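Local structure of esterase YbfF (Escherichia coli, 3BF7) at residues Met1-Arg6 with Ile46-Arg51; Asn52-Arg58 with Arg172-Leu178. The protein is an esterase of the alpha/beta hydrolase fold with a helical cap, probably hydrolysing ester and perhaps thioester substrates. The protein carries 1 engineered substitution. All coordinates share one frame; numbering follows the deposited sequence.

Interaction 1 of 2, residues Met1-Arg6 with Ile46-Arg51. Engineered in segment 46-51: Val50 (natural residue Met).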
# COMPACT_ATOMS: atom_id res chain seq x y z
N MET A 1 -16.44 1.00 3.81
CA MET A 1 -16.63 1.71 5.10
C MET A 1 -15.54 2.75 5.31
O MET A 1 -14.52 2.75 4.61
CB MET A 1 -16.62 0.72 6.27
CG MET A 1 -15.27 0.52 6.93
SD MET A 1 -14.09 -0.43 5.96
CE MET A 1 -13.25 -1.31 7.28
N LYS A 2 -15.76 3.64 6.27
CA LYS A 2 -14.81 4.69 6.60
C LYS A 2 -13.60 4.05 7.27
O LYS A 2 -13.74 3.15 8.09
CB LYS A 2 -15.46 5.70 7.54
CG LYS A 2 -16.70 6.36 6.95
CD LYS A 2 -17.47 7.18 7.98
CE LYS A 2 -16.62 8.30 8.54
NZ LYS A 2 -17.40 9.18 9.46
N LEU A 3 -12.41 4.52 6.90
CA LEU A 3 -11.17 3.98 7.45
C LEU A 3 -10.56 4.89 8.50
O LEU A 3 -10.89 6.08 8.59
CB LEU A 3 -10.15 3.80 6.33
CG LEU A 3 -10.55 2.90 5.16
CD1 LEU A 3 -9.48 2.95 4.09
CD2 LEU A 3 -10.75 1.48 5.67
N ASN A 4 -9.67 4.33 9.31
CA ASN A 4 -8.95 5.10 10.29
C ASN A 4 -7.93 5.88 9.47
O ASN A 4 -7.29 5.31 8.57
CB ASN A 4 -8.23 4.19 11.28
CG ASN A 4 -7.33 4.96 12.23
OD1 ASN A 4 -6.16 4.62 12.42
ND2 ASN A 4 -7.87 6.01 12.83
N ILE A 5 -7.78 7.17 9.75
CA ILE A 5 -6.83 7.98 9.01
C ILE A 5 -6.10 8.97 9.90
O ILE A 5 -6.53 9.26 11.02
CB ILE A 5 -7.51 8.80 7.88
CG1 ILE A 5 -8.31 9.97 8.46
CG2 ILE A 5 -8.41 7.90 7.05
CD1 ILE A 5 -9.47 9.57 9.34
N ARG A 6 -4.99 9.47 9.37
CA ARG A 6 -4.18 10.48 10.02
C ARG A 6 -4.07 11.54 8.93
O ARG A 6 -3.50 11.29 7.87
CB ARG A 6 -2.79 9.93 10.34
CG ARG A 6 -1.90 10.90 11.10
CD ARG A 6 -2.41 11.13 12.51
NE ARG A 6 -2.50 9.88 13.27
CZ ARG A 6 -1.47 9.07 13.49
NH1 ARG A 6 -0.26 9.37 13.02
NH2 ARG A 6 -1.64 7.95 14.19
N ILE A 46 -3.40 12.49 3.62
CA ILE A 46 -4.29 11.58 4.32
C ILE A 46 -3.65 10.20 4.29
O ILE A 46 -3.49 9.60 3.22
CB ILE A 46 -5.69 11.48 3.67
CG1 ILE A 46 -6.38 12.85 3.65
CG2 ILE A 46 -6.55 10.48 4.45
CD1 ILE A 46 -5.94 13.74 2.51
N GLN A 47 -3.24 9.71 5.45
CA GLN A 47 -2.63 8.38 5.56
C GLN A 47 -3.71 7.47 6.12
O GLN A 47 -4.24 7.72 7.20
CB GLN A 47 -1.43 8.42 6.50
CG GLN A 47 -0.24 9.19 5.93
CD GLN A 47 0.81 9.52 6.98
OE1 GLN A 47 0.99 10.68 7.34
NE2 GLN A 47 1.50 8.50 7.46
N VAL A 48 -4.04 6.40 5.40
CA VAL A 48 -5.09 5.50 5.86
C VAL A 48 -4.60 4.13 6.32
O VAL A 48 -3.53 3.66 5.91
CB VAL A 48 -6.14 5.22 4.74
CG1 VAL A 48 -6.56 6.51 4.09
CG2 VAL A 48 -5.57 4.25 3.70
N ASP A 49 -5.39 3.52 7.19
CA ASP A 49 -5.15 2.15 7.60
C ASP A 49 -6.15 1.39 6.73
O ASP A 49 -7.35 1.70 6.74
CB ASP A 49 -5.51 1.90 9.07
CG ASP A 49 -4.36 2.13 10.03
OD1 ASP A 49 -3.19 1.94 9.64
OD2 ASP A 49 -4.65 2.48 11.20
N VAL A 50 -5.67 0.44 5.95
CA VAL A 50 -6.56 -0.36 5.12
C VAL A 50 -7.41 -1.22 6.06
O VAL A 50 -7.01 -1.48 7.20
CB VAL A 50 -5.73 -1.27 4.18
CG1 VAL A 50 -6.64 -2.25 3.43
CG2 VAL A 50 -4.95 -0.41 3.19
N ARG A 51 -8.60 -1.63 5.61
CA ARG A 51 -9.44 -2.46 6.46
C ARG A 51 -8.62 -3.66 6.92
O ARG A 51 -7.74 -4.15 6.20
CB ARG A 51 -10.69 -2.94 5.71
CG ARG A 51 -10.42 -3.77 4.46
CD ARG A 51 -11.68 -4.49 3.99
NE ARG A 51 -12.78 -3.56 3.72
CZ ARG A 51 -14.06 -3.91 3.62
NH1 ARG A 51 -14.42 -5.18 3.77
NH2 ARG A 51 -14.98 -2.98 3.39
O HOH W 1 -1.00 12.61 7.90

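Interaction 2 of 2, residues Asn52-Arg58 with Arg172-Leu178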
# COMPACT_ATOMS: atom_id res chain seq x y z
N ASN A 52 -8.89 -4.12 8.14
CA ASN A 52 -8.20 -5.25 8.73
C ASN A 52 -6.73 -5.01 9.05
O ASN A 52 -5.98 -5.95 9.32
CB ASN A 52 -8.35 -6.48 7.83
CG ASN A 52 -9.78 -6.97 7.75
OD1 ASN A 52 -10.32 -7.18 6.66
ND2 ASN A 52 -10.40 -7.15 8.91
N HIS A 53 -6.33 -3.74 9.03
CA HIS A 53 -4.96 -3.34 9.37
C HIS A 53 -5.00 -2.16 10.34
O HIS A 53 -6.00 -1.45 10.43
CB HIS A 53 -4.18 -2.91 8.12
CG HIS A 53 -3.96 -4.01 7.13
ND1 HIS A 53 -2.75 -4.63 6.93
CD2 HIS A 53 -4.83 -4.62 6.29
CE1 HIS A 53 -2.88 -5.58 6.02
NE2 HIS A 53 -4.14 -5.59 5.61
N GLY A 54 -3.90 -1.97 11.07
CA GLY A 54 -3.80 -0.87 12.01
C GLY A 54 -4.99 -0.77 12.92
O GLY A 54 -5.39 -1.76 13.55
N LEU A 55 -5.57 0.43 13.01
CA LEU A 55 -6.73 0.63 13.86
C LEU A 55 -8.00 0.86 13.04
O LEU A 55 -8.96 1.46 13.51
CB LEU A 55 -6.48 1.78 14.85
CG LEU A 55 -5.47 1.44 15.95
CD1 LEU A 55 -5.19 2.68 16.79
CD2 LEU A 55 -5.98 0.30 16.83
N SER A 56 -8.00 0.38 11.80
CA SER A 56 -9.20 0.47 10.97
C SER A 56 -10.12 -0.69 11.37
O SER A 56 -9.69 -1.65 12.01
CB SER A 56 -8.86 0.38 9.48
OG SER A 56 -8.73 1.68 8.94
N PRO A 57 -11.40 -0.61 11.00
CA PRO A 57 -12.34 -1.68 11.35
C PRO A 57 -11.98 -3.03 10.73
O PRO A 57 -11.25 -3.10 9.73
CB PRO A 57 -13.67 -1.16 10.81
CG PRO A 57 -13.51 0.34 10.87
CD PRO A 57 -12.10 0.52 10.36
N ARG A 58 -12.50 -4.09 11.34
CA ARG A 58 -12.29 -5.46 10.86
C ARG A 58 -13.53 -5.87 10.09
O ARG A 58 -14.66 -5.51 10.44
CB ARG A 58 -12.11 -6.44 12.02
CG ARG A 58 -10.72 -6.52 12.63
CD ARG A 58 -10.46 -5.37 13.57
NE ARG A 58 -9.55 -4.39 12.99
CZ ARG A 58 -8.24 -4.56 12.88
NH1 ARG A 58 -7.67 -5.68 13.31
NH2 ARG A 58 -7.49 -3.61 12.35
N ARG A 172 -1.87 -5.79 15.24
CA ARG A 172 -2.86 -4.80 14.83
C ARG A 172 -3.69 -5.30 13.66
O ARG A 172 -4.87 -4.97 13.54
CB ARG A 172 -2.17 -3.48 14.47
CG ARG A 172 -1.76 -2.63 15.68
CD ARG A 172 -2.99 -2.01 16.34
NE ARG A 172 -2.76 -1.49 17.68
CZ ARG A 172 -2.37 -0.25 17.96
NH1 ARG A 172 -2.13 0.62 16.99
NH2 ARG A 172 -2.24 0.13 19.23
N PHE A 173 -3.07 -6.09 12.78
CA PHE A 173 -3.81 -6.61 11.64
C PHE A 173 -4.61 -7.87 12.00
O PHE A 173 -4.30 -8.57 12.97
CB PHE A 173 -2.88 -6.85 10.43
CG PHE A 173 -1.54 -7.45 10.77
CD1 PHE A 173 -1.45 -8.74 11.27
CD2 PHE A 173 -0.37 -6.73 10.54
CE1 PHE A 173 -0.20 -9.31 11.55
CE2 PHE A 173 0.87 -7.29 10.81
CZ PHE A 173 0.96 -8.58 11.31
N ASN A 174 -5.66 -8.12 11.22
CA ASN A 174 -6.58 -9.23 11.42
C ASN A 174 -6.05 -10.50 10.76
O ASN A 174 -6.41 -10.82 9.63
CB ASN A 174 -7.93 -8.85 10.82
CG ASN A 174 -9.05 -9.77 11.24
OD1 ASN A 174 -8.83 -10.83 11.81
ND2 ASN A 174 -10.28 -9.36 10.94
N VAL A 175 -5.21 -11.23 11.48
CA VAL A 175 -4.58 -12.42 10.93
C VAL A 175 -5.49 -13.49 10.31
O VAL A 175 -5.25 -13.91 9.18
CB VAL A 175 -3.64 -13.08 11.98
CG1 VAL A 175 -2.90 -14.25 11.35
CG2 VAL A 175 -2.65 -12.05 12.50
N PRO A 176 -6.54 -13.93 11.03
CA PRO A 176 -7.41 -14.95 10.44
C PRO A 176 -8.04 -14.54 9.11
O PRO A 176 -8.17 -15.36 8.20
CB PRO A 176 -8.46 -15.17 11.52
CG PRO A 176 -7.71 -14.89 12.78
CD PRO A 176 -6.92 -13.65 12.42
N VAL A 177 -8.43 -13.28 8.99
CA VAL A 177 -9.04 -12.79 7.77
C VAL A 177 -8.02 -12.64 6.65
O VAL A 177 -8.30 -12.97 5.50
CB VAL A 177 -9.78 -11.46 8.01
CG1 VAL A 177 -10.25 -10.87 6.69
CG2 VAL A 177 -10.99 -11.70 8.92
N LEU A 178 -6.83 -12.13 6.97
CA LEU A 178 -5.81 -11.98 5.94
C LEU A 178 -5.41 -13.35 5.40
O LEU A 178 -5.06 -13.48 4.23
CB LEU A 178 -4.59 -11.23 6.50
CG LEU A 178 -4.90 -9.79 6.93
CD1 LEU A 178 -3.63 -9.11 7.40
CD2 LEU A 178 -5.52 -9.01 5.77

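Interaction 1 of 2, residues Met1-Arg6 with Ile46-Arg51
Arg6 O is gripped from two directions: Gln47 N donates to it at 2.9 Å in an almost straight bond (178°), and a water molecule that also donates to Gln47 OE1 adds a second bond, 2.8 Å from Arg6 O. The return bond, from Arg6 N to Gln47 O, is likewise 2.9 Å, which makes Arg6 and Gln47 a hydrogen-bonded antiparallel pair; Ile5 and Val48 form the neighbouring non-hydrogen-bonded pair. Beyond the Ile5-Val48 pair, Asp49 N donates to Asn4 O. On the face bearing Ile5 and Val48, the branch methyls Ile5 CG2 and Val48 CG1 meet at 3.8 Å. The Leu3 side chain lies with CB and both methyls against Asp49 O, and its CD1 reaches Val48 CB at 4.1 Å. That carbonyl oxygen, packed against the leucine, accepts a hydrogen bond from the hydroxyl of Ser56. At the chain start the bent Met1 side chain brings CE to 3.4 Å from Arg51 CB, while its sulfur SD lies 3.7 Å from Arg51 NH2, oblique to the guanidinium. The terminal amine of Met1 and the Arg51 guanidinium share the Asp70 carboxylate, one oxygen each, and the amine also bonds to Asp73. The contact thus illustrates how an edge strand is joined: backbone bonds on both sides of the Ile5-Val48 pair carry the joint, with apolar packing between and beside them, while near the N terminus a shared carboxylate probably balances two neighbouring positive charges.

Interaction 2 of 2, residues Asn52-Arg58 with Arg172-Leu178
A type II' turn from His53 to Ser56, in the loop after strand 45-48, packs against the N-terminal end of helix 175-180, where Asn174 is the N-cap residue. Asn174 N donates to Asn52 O at 2.9 Å, and Phe173 CA adds a CH...O contact to the same oxygen. Arg58 works on both segments. Its NE and NH2 grip Ser56 O side-on, almost in the guanidinium plane, at 2.9 Å from NE and 3.0 Å from NH2, which fixes the rotation of the group. From the neighbouring NH1/NH2 edge, NH1 bonds Arg172 O at 2.9 Å, the oxygen somewhat out of the guanidinium plane, with a weak second bond from NH2. A leucine in place of Arg58 would probably leave Arg172 O without these donors and the turn carbonyl of Ser56 without its two-nitrogen grip. Leu55 lays CD2 over one face of the Arg172 guanidinium, 3.6 Å above its plane and toward the rim. His53 CB points away from 172-178, yet with CG anti to the carbonyl carbon (chi1 -64°) the ring folds back to it, and the buried NE2, which has no polar partner, meets Leu178 CD2 at 3.7 Å. Phe173 stacks edge-to-face with Phe26, and both Phe173 and Val175 touch Ile131 of helix 125-136, placing this junction between the core sheet's loops and the helices inserted between strands 106-112 and 198-201.

From the N terminus, the chain first closes a loop of 39 residues at interaction 1, setting strand 5-8 antiparallel to strand 45-48 at the sheet's edge. Without a break it runs from Arg51 into Asn52, where interaction 2 opens; 113 residues separate its segments 52-58 and 172-178, and the contact closes when the chain returns through the helical region. The two loops are therefore in series, neither nested nor crossed. They touch at Ser56, whose OG lies 2.6 Å from Asp49 O and 2.8 Å from Asn4 N, probably bonded to both. The edge strand 5-8, its neighbour 45-48, the 52-58 turn and the start of helix 175-180 thus form one continuous connection.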